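Local coordinates for YaeQ family protein (Pseudomonas syringae pv. tomato, PDB 2OT9) that is of unknown function but belongs to the YaeQ family of the PD-(D/E)XK nuclease-like clan and holds a meso-tartaric acid molecule in the crystal, at residues P87-L92 / P119-L124; R111-K116 / Q173-E178. All coordinates share one frame; numbering follows the deposited sequence.

Both interactions involve helix 111-117 or the loop that leaves it, and lie on the same side of the chain's centre, their own centres 11 Å apart. Along the chain the segments alternate: helix 89-96 starts first, helix 111-117 follows, then the loop 119-124, and last the end of strand 166-174 in the mixed sheet. Interaction 1 therefore sets the loop leaving helix 111-117 against helix 89-96, while interaction 2 sets that same helix 111-117 against the sheet's strand end. They meet where P87 O lies 2.9 Å from W113 NE1, a probable hydrogen bond, which ties the helix of interaction 2 to the residues that line the tartrate pocket.

Interaction 1: P87-L92 / P119-L124; sequences PDADRL and PAIKNL. With SRT (S,R meso-tartaric acid), chain C.
I121 carries its CG1 between the backbone N and the carbonyl carbon (chi1 62°), which sets CG2 anti to the carbonyl carbon and brings this methyl to 4.0 Å from A89 CB. The motif is a capped helix start, the first turn of helix 89-96, packed against a loop that contains a type I beta turn from I121 to L124. Alanine suits position 89 because its small methyl admits a close approach of the loop: A120 CB lies 3.8 Å from A89 CB, beside the branched side chain of I121. One turn later L92 faces the same loop. L124 has its CG anti to its own carbonyl carbon (chi1 -66°), and its CD1 touches the backbone C of L92 at 3.9 Å, so the leucine lies partly over helix main chain. L124 also reaches T93 and S96 farther along this helix.

D88 is the N-cap: its short carboxylate accepts from R91 N, OD1 lying 2.9 Å away with an N-H...O angle of 157°. R91 takes no part in the contact with the loop. Its extended chain runs toward the tartrate; NH2 forms a salt bridge with E83 and NH1 a hydrogen bond with V64 O, and these fix the guanidinium. The ligand's carboxylate oxygen O41 sits over one face of the guanidinium, 3.5 Å from R91 NE.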
loop_
_atom_site.group_PDB
_atom_site.type_symbol
_atom_site.label_atom_id
_atom_site.label_comp_id
_atom_site.label_asym_id
_atom_site.label_seq_id
_atom_site.Cartn_x
_atom_site.Cartn_y
_atom_site.Cartn_z
ATOM N N PRO A 87 -4.895 -10.826 -1.873
ATOM C CA PRO A 87 -4.104 -12.026 -2.210
ATOM C C PRO A 87 -4.569 -13.203 -1.356
ATOM O O PRO A 87 -5.079 -12.988 -0.250
ATOM C CB PRO A 87 -2.674 -11.630 -1.831
ATOM C CG PRO A 87 -2.835 -10.556 -0.785
ATOM C CD PRO A 87 -4.085 -9.801 -1.176
ATOM N N ASP A 88 -4.428 -14.427 -1.857
ATOM C CA ASP A 88 -4.837 -15.598 -1.076
ATOM C C ASP A 88 -3.778 -16.009 -0.041
ATOM O O ASP A 88 -2.662 -15.485 -0.039
ATOM C CB ASP A 88 -5.308 -16.773 -1.979
ATOM C CG ASP A 88 -4.190 -17.386 -2.841
ATOM O OD1 ASP A 88 -2.999 -17.362 -2.449
ATOM O OD2 ASP A 88 -4.528 -17.948 -3.917
ATOM N N ALA A 89 -4.136 -16.945 0.839
ATOM C CA ALA A 89 -3.251 -17.374 1.911
ATOM C C ALA A 89 -1.994 -18.068 1.390
ATOM O O ALA A 89 -0.961 -18.007 2.030
ATOM C CB ALA A 89 -4.001 -18.303 2.884
ATOM N N ASP A 90 -2.095 -18.773 0.265
ATOM C CA ASP A 90 -0.917 -19.412 -0.333
ATOM C C ASP A 90 0.128 -18.353 -0.722
ATOM O O ASP A 90 1.309 -18.493 -0.410
ATOM C CB ASP A 90 -1.301 -20.288 -1.534
ATOM C CG ASP A 90 -2.062 -21.551 -1.125
ATOM O OD1 ASP A 90 -1.518 -22.349 -0.346
ATOM O OD2 ASP A 90 -3.194 -21.757 -1.613
ATOM N N ARG A 91 -0.321 -17.275 -1.351
ATOM C CA ARG A 91 0.594 -16.218 -1.818
ATOM C C ARG A 91 1.255 -15.526 -0.635
ATOM O O ARG A 91 2.473 -15.307 -0.628
ATOM C CB ARG A 91 -0.133 -15.180 -2.697
ATOM C CG ARG A 91 0.835 -14.083 -3.196
ATOM C CD ARG A 91 0.285 -13.152 -4.275
ATOM N NE ARG A 91 1.282 -12.110 -4.582
ATOM C CZ ARG A 91 2.284 -12.237 -5.452
ATOM N NH1 ARG A 91 2.442 -13.362 -6.151
ATOM N NH2 ARG A 91 3.126 -11.218 -5.642
ATOM N N LEU A 92 0.456 -15.204 0.377
ATOM C CA LEU A 92 0.990 -14.634 1.617
ATOM C C LEU A 92 1.990 -15.566 2.277
ATOM O O LEU A 92 3.015 -15.105 2.770
ATOM C CB LEU A 92 -0.138 -14.287 2.597
ATOM C CG LEU A 92 -0.978 -13.088 2.141
ATOM C CD1 LEU A 92 -2.165 -12.898 3.061
ATOM C CD2 LEU A 92 -0.156 -11.789 2.062
ATOM N N PRO A 119 -7.799 -17.367 9.169
ATOM C CA PRO A 119 -7.525 -18.602 9.904
ATOM C C PRO A 119 -6.327 -19.389 9.369
ATOM O O PRO A 119 -5.770 -20.200 10.109
ATOM C CB PRO A 119 -8.801 -19.444 9.692
ATOM C CG PRO A 119 -9.854 -18.461 9.320
ATOM C CD PRO A 119 -9.106 -17.440 8.483
ATOM N N ALA A 120 -5.938 -19.140 8.119
ATOM C CA ALA A 120 -4.921 -19.945 7.433
ATOM C C ALA A 120 -3.488 -19.417 7.565
ATOM O O ALA A 120 -2.534 -20.092 7.151
ATOM C CB ALA A 120 -5.285 -20.101 5.946
ATOM N N ILE A 121 -3.347 -18.209 8.119
ATOM C CA ILE A 121 -2.058 -17.542 8.191
ATOM C C ILE A 121 -1.549 -17.367 9.623
ATOM O O ILE A 121 -0.621 -16.596 9.862
ATOM C CB ILE A 121 -2.086 -16.177 7.487
ATOM C CG1 ILE A 121 -3.094 -15.232 8.161
ATOM C CG2 ILE A 121 -2.387 -16.333 5.994
ATOM C CD1 ILE A 121 -3.036 -13.837 7.635
ATOM N N LYS A 122 -2.143 -18.107 10.557
ATOM C CA LYS A 122 -1.760 -18.055 11.976
ATOM C C LYS A 122 -0.280 -18.282 12.226
ATOM O O LYS A 122 0.330 -17.588 13.039
ATOM C CB LYS A 122 -2.547 -19.095 12.783
ATOM C CG LYS A 122 -4.040 -18.861 12.820
ATOM C CD LYS A 122 -4.350 -17.466 13.300
ATOM C CE LYS A 122 -5.616 -17.439 14.135
ATOM N NZ LYS A 122 -5.754 -16.088 14.793
ATOM N N ASN A 123 0.292 -19.253 11.524
ATOM C CA ASN A 123 1.678 -19.655 11.751
ATOM C C ASN A 123 2.701 -18.860 10.950
ATOM O O ASN A 123 3.912 -19.096 11.056
ATOM C CB ASN A 123 1.841 -21.149 11.487
ATOM C CG ASN A 123 0.994 -21.988 12.411
ATOM O OD1 ASN A 123 0.646 -21.547 13.515
ATOM N ND2 ASN A 123 0.649 -23.203 11.973
ATOM N N LEU A 124 2.215 -17.919 10.150
ATOM C CA LEU A 124 3.099 -17.102 9.351
ATOM C C LEU A 124 3.813 -16.085 10.228
ATOM O O LEU A 124 3.268 -15.612 11.226
ATOM C CB LEU A 124 2.337 -16.432 8.213
ATOM C CG LEU A 124 1.769 -17.380 7.146
ATOM C CD1 LEU A 124 1.269 -16.560 6.000
ATOM C CD2 LEU A 124 2.838 -18.333 6.655
HETATM O O1 SRT C . -5.953 -8.237 -4.985
HETATM O O11 SRT C . -5.900 -10.187 -5.963
HETATM C C1 SRT C . -5.425 -9.055 -5.752
HETATM C C2 SRT C . -4.145 -8.609 -6.411
HETATM O O2 SRT C . -4.085 -8.755 -7.839
HETATM C C3 SRT C . -3.028 -9.353 -5.717
HETATM O O3 SRT C . -2.824 -8.603 -4.516
HETATM C C4 SRT C . -1.777 -9.440 -6.569
HETATM O O4 SRT C . -1.359 -8.452 -7.232
HETATM O O41 SRT C . -1.184 -10.539 -6.582
#

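Interaction 2: R111-K116 / Q173-E178; sequences RVWEGK and QWLTGE
E114 and L175 mark the closest approach of the two backbones, their CA atoms 8.6 Å apart, with helix 111-117 on one side and the end of strand 166-174 on the other. Helix 111-117 packs on the end of this interior strand of the mixed sheet, where a classic beta bulge forms: L175 and T176 both face I129 of the neighbouring strand 127-131, and the chain turns a corner at L175. G177 follows with a positive phi of 69°, a conformation that glycine adopts readily because it lacks a CB. Beyond it the chain folds back far enough for E178 CA to lie 3.6 Å above one face of the W174 ring, offset toward the rim.

Between the two segments the contact is small and apolar, and L175 is its centre. One of its two branches does the work, since CD2 meets both helix residues. Against E114 the partner is the aliphatic CB, at 4.3 Å, so the acid presents hydrocarbon here while its charge is used elsewhere. E114 swings its carboxylate back along its own helix to R111, whose guanidinium it meets edge-on in a salt bridge; the N-O separations are very short, so the detailed geometry of this bridge is doubtful.

W113 has its CG anti to the backbone N (chi1 179°), which sends the broad indole from the helix into the interior, onto I129. Its flat rim suits a leucine branch: L175 CD2 lies near the ring plane at the six-membered edge, 3.9 Å from W113 CZ3.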
loop_
_atom_site.group_PDB
_atom_site.type_symbol
_atom_site.label_atom_id
_atom_site.label_comp_id
_atom_site.label_asym_id
_atom_site.label_seq_id
_atom_site.Cartn_x
_atom_site.Cartn_y
_atom_site.Cartn_z
ATOM N N ARG A 111 -15.618 -9.706 3.569
ATOM C CA ARG A 111 -16.285 -10.742 4.366
ATOM C C ARG A 111 -15.927 -12.192 3.983
ATOM O O ARG A 111 -15.537 -12.997 4.848
ATOM C CB ARG A 111 -17.804 -10.494 4.468
ATOM C CG ARG A 111 -18.288 -10.253 5.918
ATOM C CD ARG A 111 -17.940 -8.856 6.482
ATOM N NE ARG A 111 -16.537 -8.704 6.882
ATOM C CZ ARG A 111 -15.893 -7.537 6.912
ATOM N NH1 ARG A 111 -16.529 -6.426 6.561
ATOM N NH2 ARG A 111 -14.619 -7.467 7.290
ATOM N N VAL A 112 -15.983 -12.514 2.695
ATOM C CA VAL A 112 -15.637 -13.857 2.250
ATOM C C VAL A 112 -14.113 -14.099 2.354
ATOM O O VAL A 112 -13.667 -15.118 2.875
ATOM C CB VAL A 112 -16.172 -14.133 0.813
ATOM C CG1 VAL A 112 -15.638 -15.461 0.275
ATOM C CG2 VAL A 112 -17.699 -14.141 0.807
ATOM N N TRP A 113 -13.335 -13.136 1.881
ATOM C CA TRP A 113 -11.866 -13.201 1.917
ATOM C C TRP A 113 -11.290 -13.417 3.327
ATOM O O TRP A 113 -10.482 -14.329 3.539
ATOM C CB TRP A 113 -11.293 -11.914 1.302
ATOM C CG TRP A 113 -9.798 -11.860 1.294
ATOM C CD1 TRP A 113 -8.967 -12.356 0.333
ATOM C CD2 TRP A 113 -8.959 -11.288 2.303
ATOM N NE1 TRP A 113 -7.658 -12.111 0.672
ATOM C CE2 TRP A 113 -7.624 -11.468 1.881
ATOM C CE3 TRP A 113 -9.206 -10.643 3.526
ATOM C CZ2 TRP A 113 -6.539 -11.032 2.637
ATOM C CZ3 TRP A 113 -8.124 -10.190 4.273
ATOM C CH2 TRP A 113 -6.805 -10.385 3.821
ATOM N N GLU A 114 -11.702 -12.589 4.290
ATOM C CA GLU A 114 -11.138 -12.671 5.658
ATOM C C GLU A 114 -11.387 -14.058 6.267
ATOM O O GLU A 114 -10.532 -14.614 6.951
ATOM C CB GLU A 114 -11.695 -11.555 6.546
ATOM C CG GLU A 114 -13.159 -11.748 6.940
ATOM C CD GLU A 114 -13.838 -10.492 7.452
ATOM O OE1 GLU A 114 -13.183 -9.418 7.578
ATOM O OE2 GLU A 114 -15.051 -10.592 7.727
ATOM N N GLY A 115 -12.554 -14.619 5.974
ATOM C CA GLY A 115 -12.958 -15.909 6.495
ATOM C C GLY A 115 -12.086 -17.043 6.014
ATOM O O GLY A 115 -11.850 -17.998 6.758
ATOM N N LYS A 116 -11.623 -16.952 4.768
ATOM C CA LYS A 116 -10.697 -17.929 4.201
ATOM C C LYS A 116 -9.239 -17.694 4.611
ATOM O O LYS A 116 -8.536 -18.628 4.964
ATOM C CB LYS A 116 -10.803 -17.960 2.662
ATOM C CG LYS A 116 -12.043 -18.703 2.156
ATOM C CD LYS A 116 -11.983 -18.958 0.671
ATOM C CE LYS A 116 -13.373 -19.219 0.095
ATOM N NZ LYS A 116 -14.213 -20.118 0.950
ATOM N N GLN A 173 -8.340 -0.309 9.340
ATOM C CA GLN A 173 -8.800 -1.349 10.257
ATOM C C GLN A 173 -7.752 -2.449 10.292
ATOM O O GLN A 173 -7.541 -3.114 9.287
ATOM C CB GLN A 173 -10.145 -1.933 9.812
ATOM C CG GLN A 173 -10.638 -3.071 10.756
ATOM C CD GLN A 173 -11.926 -3.746 10.290
ATOM O OE1 GLN A 173 -12.029 -4.211 9.156
ATOM N NE2 GLN A 173 -12.905 -3.816 11.179
ATOM N N TRP A 174 -7.114 -2.655 11.436
ATOM C CA TRP A 174 -6.104 -3.719 11.565
ATOM C C TRP A 174 -6.745 -5.089 11.754
ATOM O O TRP A 174 -7.500 -5.295 12.710
ATOM C CB TRP A 174 -5.100 -3.387 12.695
ATOM C CG TRP A 174 -4.202 -2.298 12.241
ATOM C CD1 TRP A 174 -4.374 -0.953 12.438
ATOM C CD2 TRP A 174 -3.034 -2.442 11.429
ATOM N NE1 TRP A 174 -3.362 -0.253 11.809
ATOM C CE2 TRP A 174 -2.529 -1.145 11.185
ATOM C CE3 TRP A 174 -2.346 -3.552 10.895
ATOM C CZ2 TRP A 174 -1.373 -0.920 10.435
ATOM C CZ3 TRP A 174 -1.208 -3.323 10.129
ATOM C CH2 TRP A 174 -0.727 -2.021 9.915
ATOM N N LEU A 175 -6.454 -6.018 10.842
ATOM C CA LEU A 175 -6.931 -7.396 10.958
ATOM C C LEU A 175 -5.928 -8.285 11.718
ATOM O O LEU A 175 -6.318 -9.121 12.539
ATOM C CB LEU A 175 -7.231 -8.002 9.575
ATOM C CG LEU A 175 -8.550 -7.581 8.915
ATOM C CD1 LEU A 175 -8.532 -6.147 8.496
ATOM C CD2 LEU A 175 -8.913 -8.488 7.713
ATOM N N THR A 176 -4.641 -8.090 11.441
ATOM C CA THR A 176 -3.580 -8.814 12.140
ATOM C C THR A 176 -2.313 -7.959 12.153
ATOM O O THR A 176 -2.080 -7.173 11.230
ATOM C CB THR A 176 -3.305 -10.209 11.496
ATOM O OG1 THR A 176 -2.504 -10.999 12.387
ATOM C CG2 THR A 176 -2.575 -10.063 10.171
ATOM N N GLY A 177 -1.512 -8.099 13.200
ATOM C CA GLY A 177 -0.217 -7.428 13.256
ATOM C C GLY A 177 -0.381 -5.927 13.404
ATOM O O GLY A 177 -1.364 -5.462 13.993
ATOM N N GLU A 178 0.582 -5.166 12.876
ATOM C CA GLU A 178 0.673 -3.739 13.175
ATOM C C GLU A 178 1.558 -3.030 12.155
ATOM O O GLU A 178 2.230 -3.670 11.329
ATOM C CB GLU A 178 1.262 -3.524 14.583
ATOM C CG GLU A 178 2.681 -4.068 14.765
ATOM C CD GLU A 178 3.274 -3.823 16.152
ATOM O OE1 GLU A 178 4.466 -4.152 16.341
ATOM O OE2 GLU A 178 2.575 -3.302 17.053
#